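Local coordinates for protein halogenase PltM (PDB 6BZN) that halogenates phenolic substrates, probably as an FAD-dependent enzyme, and accepts an unusually wide range of substrates and halides, at residues A113-N118 against P303-H308; G173-L178 against P183-F188. One frame throughout, in Å; residues are numbered along the deposited sequence.

Contact 1 of 2, residues A113-N118 against P303-H308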
loop_
_atom_site.group_PDB
_atom_site.type_symbol
_atom_site.label_atom_id
_atom_site.label_comp_id
_atom_site.label_asym_id
_atom_site.label_seq_id
_atom_site.Cartn_x
_atom_site.Cartn_y
_atom_site.Cartn_z
ATOM N N ALA A 113 6.991 13.950 10.915
ATOM C CA ALA A 113 7.140 15.072 11.836
ATOM C C ALA A 113 6.168 14.872 12.982
ATOM O O ALA A 113 4.974 14.638 12.754
ATOM C CB ALA A 113 6.851 16.379 11.125
ATOM N N TRP A 114 6.682 14.932 14.213
ATOM C CA TRP A 114 5.909 14.594 15.409
ATOM C C TRP A 114 5.412 15.865 16.096
ATOM O O TRP A 114 6.081 16.917 16.067
ATOM C CB TRP A 114 6.765 13.747 16.362
ATOM C CG TRP A 114 6.088 13.316 17.636
ATOM C CD1 TRP A 114 5.332 12.191 17.838
ATOM C CD2 TRP A 114 6.108 14.008 18.878
ATOM N NE1 TRP A 114 4.883 12.145 19.130
ATOM C CE2 TRP A 114 5.353 13.242 19.798
ATOM C CE3 TRP A 114 6.708 15.196 19.315
ATOM C CZ2 TRP A 114 5.179 13.628 21.128
ATOM C CZ3 TRP A 114 6.532 15.585 20.644
ATOM C CH2 TRP A 114 5.769 14.805 21.531
ATOM N N HIS A 115 4.240 15.767 16.701
ATOM C CA HIS A 115 3.567 16.893 17.367
ATOM C C HIS A 115 2.893 16.430 18.621
ATOM O O HIS A 115 2.636 15.237 18.790
ATOM C CB HIS A 115 2.500 17.489 16.476
ATOM C CG HIS A 115 2.983 17.775 15.105
ATOM N ND1 HIS A 115 3.556 18.974 14.756
ATOM C CD2 HIS A 115 3.048 16.989 14.010
ATOM C CE1 HIS A 115 3.920 18.931 13.490
ATOM N NE2 HIS A 115 3.632 17.732 13.021
ATOM N N GLN A 116 2.583 17.372 19.495
ATOM C CA GLN A 116 1.786 17.076 20.660
ATOM C C GLN A 116 0.909 18.249 21.000
ATOM O O GLN A 116 1.269 19.403 20.752
ATOM C CB GLN A 116 2.657 16.676 21.858
ATOM C CG GLN A 116 3.375 17.809 22.567
ATOM C CD GLN A 116 3.908 17.397 23.930
ATOM O OE1 GLN A 116 5.062 17.618 24.214
ATOM N NE2 GLN A 116 3.069 16.770 24.757
ATOM N N GLU A 117 -0.238 17.925 21.570
ATOM C CA GLU A 117 -1.219 18.908 21.948
ATOM C C GLU A 117 -0.631 19.782 23.062
ATOM O O GLU A 117 0.145 19.302 23.905
ATOM C CB GLU A 117 -2.467 18.182 22.416
ATOM C CG GLU A 117 -3.652 19.070 22.702
ATOM C CD GLU A 117 -4.953 18.297 22.816
ATOM O OE1 GLU A 117 -4.921 17.040 22.836
ATOM O OE2 GLU A 117 -6.016 18.954 22.859
ATOM N N ASN A 118 -0.969 21.070 23.026
ATOM C CA ASN A 118 -0.584 22.027 24.066
ATOM C C ASN A 118 0.910 22.307 24.187
ATOM O O ASN A 118 1.385 22.739 25.236
ATOM C CB ASN A 118 -1.184 21.594 25.404
ATOM C CG ASN A 118 -2.694 21.539 25.356
ATOM O OD1 ASN A 118 -3.320 22.380 24.720
ATOM N ND2 ASN A 118 -3.283 20.564 26.016
ATOM N N PRO A 303 -1.490 23.361 15.632
ATOM C CA PRO A 303 -1.324 24.533 14.757
ATOM C C PRO A 303 -0.182 24.435 13.760
ATOM O O PRO A 303 -0.267 25.042 12.693
ATOM C CB PRO A 303 -1.062 25.698 15.717
ATOM C CG PRO A 303 -1.146 25.167 17.095
ATOM C CD PRO A 303 -1.487 23.707 17.066
ATOM N N ALA A 304 0.878 23.700 14.096
ATOM C CA ALA A 304 1.958 23.454 13.139
ATOM C C ALA A 304 1.417 22.814 11.860
ATOM O O ALA A 304 1.717 23.272 10.769
ATOM C CB ALA A 304 3.039 22.573 13.732
ATOM N N ILE A 305 0.601 21.778 12.012
ATOM C CA ILE A 305 -0.036 21.123 10.860
ATOM C C ILE A 305 -0.891 22.149 10.087
ATOM O O ILE A 305 -0.871 22.186 8.842
ATOM C CB ILE A 305 -0.874 19.893 11.308
ATOM C CG1 ILE A 305 0.021 18.840 11.990
ATOM C CG2 ILE A 305 -1.576 19.269 10.113
ATOM C CD1 ILE A 305 -0.738 17.670 12.592
ATOM N N GLY A 306 -1.612 22.994 10.834
ATOM C CA GLY A 306 -2.420 24.068 10.271
ATOM C C GLY A 306 -1.684 25.040 9.365
ATOM O O GLY A 306 -2.281 25.618 8.454
ATOM N N GLU A 307 -0.378 25.204 9.570
ATOM C CA GLU A 307 0.409 26.074 8.689
ATOM C C GLU A 307 0.396 25.658 7.198
ATOM O O GLU A 307 0.671 26.483 6.323
ATOM C CB GLU A 307 1.853 26.224 9.201
ATOM C CG GLU A 307 1.973 26.924 10.558
ATOM C CD GLU A 307 1.410 28.344 10.596
ATOM O OE1 GLU A 307 0.977 28.773 11.677
ATOM O OE2 GLU A 307 1.375 29.034 9.558
ATOM N N HIS A 308 0.083 24.401 6.903
ATOM C CA HIS A 308 -0.071 23.982 5.506
ATOM C C HIS A 308 -1.296 24.549 4.824
ATOM O O HIS A 308 -1.321 24.604 3.598
ATOM C CB HIS A 308 -0.203 22.471 5.377
ATOM C CG HIS A 308 1.060 21.718 5.591
ATOM N ND1 HIS A 308 2.070 21.676 4.657
ATOM C CD2 HIS A 308 1.447 20.912 6.602
ATOM C CE1 HIS A 308 3.044 20.908 5.104
ATOM N NE2 HIS A 308 2.684 20.425 6.276
#

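Contact 2 of 2, residues G173-L178 against P183-F188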
loop_
_atom_site.group_PDB
_atom_site.type_symbol
_atom_site.label_atom_id
_atom_site.label_comp_id
_atom_site.label_asym_id
_atom_site.label_seq_id
_atom_site.Cartn_x
_atom_site.Cartn_y
_atom_site.Cartn_z
ATOM N N GLY A 173 -17.371 -24.317 -13.078
ATOM C CA GLY A 173 -17.074 -22.927 -13.407
ATOM C C GLY A 173 -17.859 -21.933 -12.597
ATOM O O GLY A 173 -18.410 -22.259 -11.543
ATOM N N VAL A 174 -17.908 -20.708 -13.105
ATOM C CA VAL A 174 -18.545 -19.609 -12.423
ATOM C C VAL A 174 -19.576 -19.017 -13.356
ATOM O O VAL A 174 -19.376 -18.997 -14.563
ATOM C CB VAL A 174 -17.501 -18.537 -12.050
ATOM C CG1 VAL A 174 -18.154 -17.327 -11.408
ATOM C CG2 VAL A 174 -16.470 -19.147 -11.116
ATOM N N GLU A 175 -20.679 -18.538 -12.803
ATOM C CA GLU A 175 -21.690 -17.884 -13.616
ATOM C C GLU A 175 -22.104 -16.576 -12.970
ATOM O O GLU A 175 -22.530 -16.561 -11.820
ATOM C CB GLU A 175 -22.889 -18.807 -13.849
ATOM C CG GLU A 175 -23.936 -18.173 -14.764
ATOM C CD GLU A 175 -25.013 -19.135 -15.258
ATOM O OE1 GLU A 175 -24.825 -20.366 -15.186
ATOM O OE2 GLU A 175 -26.050 -18.636 -15.751
ATOM N N VAL A 176 -21.994 -15.484 -13.717
ATOM C CA VAL A 176 -22.326 -14.166 -13.209
ATOM C C VAL A 176 -23.540 -13.652 -13.978
ATOM O O VAL A 176 -23.505 -13.553 -15.204
ATOM C CB VAL A 176 -21.140 -13.177 -13.317
ATOM C CG1 VAL A 176 -21.531 -11.812 -12.749
ATOM C CG2 VAL A 176 -19.919 -13.729 -12.579
ATOM N N ALA A 177 -24.602 -13.346 -13.238
ATOM C CA ALA A 177 -25.799 -12.749 -13.805
ATOM C C ALA A 177 -25.658 -11.241 -13.716
ATOM O O ALA A 177 -25.170 -10.721 -12.708
ATOM C CB ALA A 177 -27.027 -13.220 -13.048
ATOM N N LEU A 178 -26.089 -10.549 -14.772
ATOM C CA LEU A 178 -25.952 -9.100 -14.912
ATOM C C LEU A 178 -27.325 -8.480 -15.178
ATOM O O LEU A 178 -28.139 -9.083 -15.873
ATOM C CB LEU A 178 -25.026 -8.794 -16.092
ATOM C CG LEU A 178 -23.637 -9.428 -16.038
ATOM C CD1 LEU A 178 -22.948 -9.388 -17.400
ATOM C CD2 LEU A 178 -22.798 -8.738 -14.978
ATOM N N PRO A 183 -26.354 -13.855 -18.843
ATOM C CA PRO A 183 -25.289 -14.205 -17.895
ATOM C C PRO A 183 -23.961 -14.508 -18.584
ATOM O O PRO A 183 -23.937 -14.911 -19.746
ATOM C CB PRO A 183 -25.819 -15.467 -17.190
ATOM C CG PRO A 183 -27.226 -15.666 -17.666
ATOM C CD PRO A 183 -27.386 -14.905 -18.943
ATOM N N VAL A 184 -22.862 -14.306 -17.872
ATOM C CA VAL A 184 -21.541 -14.641 -18.407
ATOM C C VAL A 184 -20.942 -15.753 -17.569
ATOM O O VAL A 184 -21.221 -15.844 -16.379
ATOM C CB VAL A 184 -20.608 -13.414 -18.498
ATOM C CG1 VAL A 184 -21.145 -12.446 -19.551
ATOM C CG2 VAL A 184 -20.443 -12.717 -17.153
ATOM N N LYS A 185 -20.140 -16.597 -18.211
ATOM C CA LYS A 185 -19.585 -17.788 -17.588
ATOM C C LYS A 185 -18.065 -17.804 -17.728
ATOM O O LYS A 185 -17.514 -17.318 -18.720
ATOM C CB LYS A 185 -20.188 -19.057 -18.199
ATOM C CG LYS A 185 -21.705 -19.186 -18.045
ATOM C CD LYS A 185 -22.243 -20.452 -18.715
ATOM C CE LYS A 185 -21.773 -21.712 -17.987
ATOM N NZ LYS A 185 -22.579 -22.937 -18.292
ATOM N N ALA A 186 -17.390 -18.342 -16.718
ATOM C CA ALA A 186 -15.949 -18.491 -16.757
ATOM C C ALA A 186 -15.472 -19.684 -15.946
ATOM O O ALA A 186 -16.248 -20.297 -15.191
ATOM C CB ALA A 186 -15.264 -17.224 -16.274
ATOM N N ALA A 187 -14.203 -20.020 -16.122
ATOM C CA ALA A 187 -13.589 -21.070 -15.318
ATOM C C ALA A 187 -13.252 -20.602 -13.899
ATOM O O ALA A 187 -13.155 -21.434 -12.989
ATOM C CB ALA A 187 -12.343 -21.607 -15.998
ATOM N N PHE A 188 -13.073 -19.292 -13.711
ATOM C CA PHE A 188 -12.480 -18.751 -12.479
ATOM C C PHE A 188 -12.856 -17.279 -12.327
ATOM O O PHE A 188 -12.993 -16.563 -13.332
ATOM C CB PHE A 188 -10.967 -18.868 -12.577
ATOM C CG PHE A 188 -10.228 -18.772 -11.263
ATOM C CD1 PHE A 188 -10.277 -19.809 -10.347
ATOM C CD2 PHE A 188 -9.413 -17.679 -10.986
ATOM C CE1 PHE A 188 -9.560 -19.753 -9.156
ATOM C CE2 PHE A 188 -8.679 -17.617 -9.809
ATOM C CZ PHE A 188 -8.754 -18.651 -8.889
#

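Contact 1 of 2, residues A113-N118 against P303-H308
His115 carries this contact from the side of residues 113-118, its imidazole meeting Ala304 and Ile305 in the short helix 303-306. Just before it, Ala113 and Trp114 lie on strand 109-114. Their backbones bond to His250, Ile252 and His125, and the indole of Trp114 gives its NE1 to Phe407 O. At His115 the side chain leaves toward the helix with CG anti to the carbonyl carbon (chi1 -49°), which brings the ring between the chain and the helix. Ile305 CG1 lies over one face, 4.1 Å from the centroid of the His115 ring and 16° off its normal, a CH-pi contact displaced toward the rim; its closest ring atom is NE2, with His115 NE2 to Ile305 CG1 at 3.9 Å. The Ile305 CD1 methyl adds a touch on His115 CD2 at 4.1 Å. Ala304 comes in obliquely, His115 CE1 to Ala304 CB being 3.8 Å, and its single methyl suits a place where helix and ring come close. The two ring nitrogens also hydrogen-bond outward, ND1 to Ser121 OG and NE2 to His251 ND1, two grips that fix the ring's rotation while the imidazole as a whole packs on the helix. A leucine in place of His115 would probably leave Ser121 and His251 without these partners and Ile305 without a flat face to lie on. His251, on strand 248-253, also bonds His308, and thus links the two segments through a chain of imidazoles. Ile305 packs the helix 303-306 on that strand, touching His251 and Phe253 there as well as Leu299 of helix 291-301.

Contact 2 of 2, residues G173-L178 against P183-F188
Val184 lays its CG2 methyl against Val176 CB, 3.9 Å away, while its CG1 meets the CD1 methyl of Leu178 at 4.2 Å, crossing that side chain at about a right angle. Val176 and Val184 form a hydrogen-bonded antiparallel pair, with Val176 N to Val184 O and Val184 N to Val176 O both 2.8 Å, the first nearly straight at 175°. Val174 and Ala186 form the next such pair. The beta-branched valines suit this extended backbone, and with Ala186 they put their side chains on one buried face, where Val176, Val184 and Ala186 touch Ile27 of strand 24-29. The other face carries charge: Glu175, extended with CG anti to its nitrogen (chi1 -177°), runs alongside Pro183, with Glu175 OE2 3.5 Å from Pro183 CB. Lys185, the non-hydrogen-bonded mate of Glu175, meets it through the aliphatic stems; Glu175 OE1 and Lys185 NZ come within 4.6 Å without a salt bridge, so their attraction is probably long-range. At Gly173, CA 3.3 Å from Ala186 O, a CB would clash with that oxygen and, at these backbone angles, with the preceding carbonyl. This beta hairpin belongs to a three-stranded antiparallel sheet packed on the parallel sheet of the Rossmann-type, FAD-binding fold.

From the N terminus the chain first makes strand 24-29 of the parallel sheet, then reaches residues 113-118, on a strand of the mixed sheet and the loop after it. It next passes through 173-178 and, within a few residues, back along 183-188, so contact 2 closes a short hairpin. A far longer excursion follows before 303-308 returns to 113-118 and contact 1 closes its loop of 184 intervening residues, with contact 2 wholly within it. The centres lie about 52 Å apart, on opposite sides of the chain's centre. Contact 1 ties a helix to the mixed sheet; contact 2 joins two strands of the small antiparallel sheet, and 183-188 leads on into the parallel sheet.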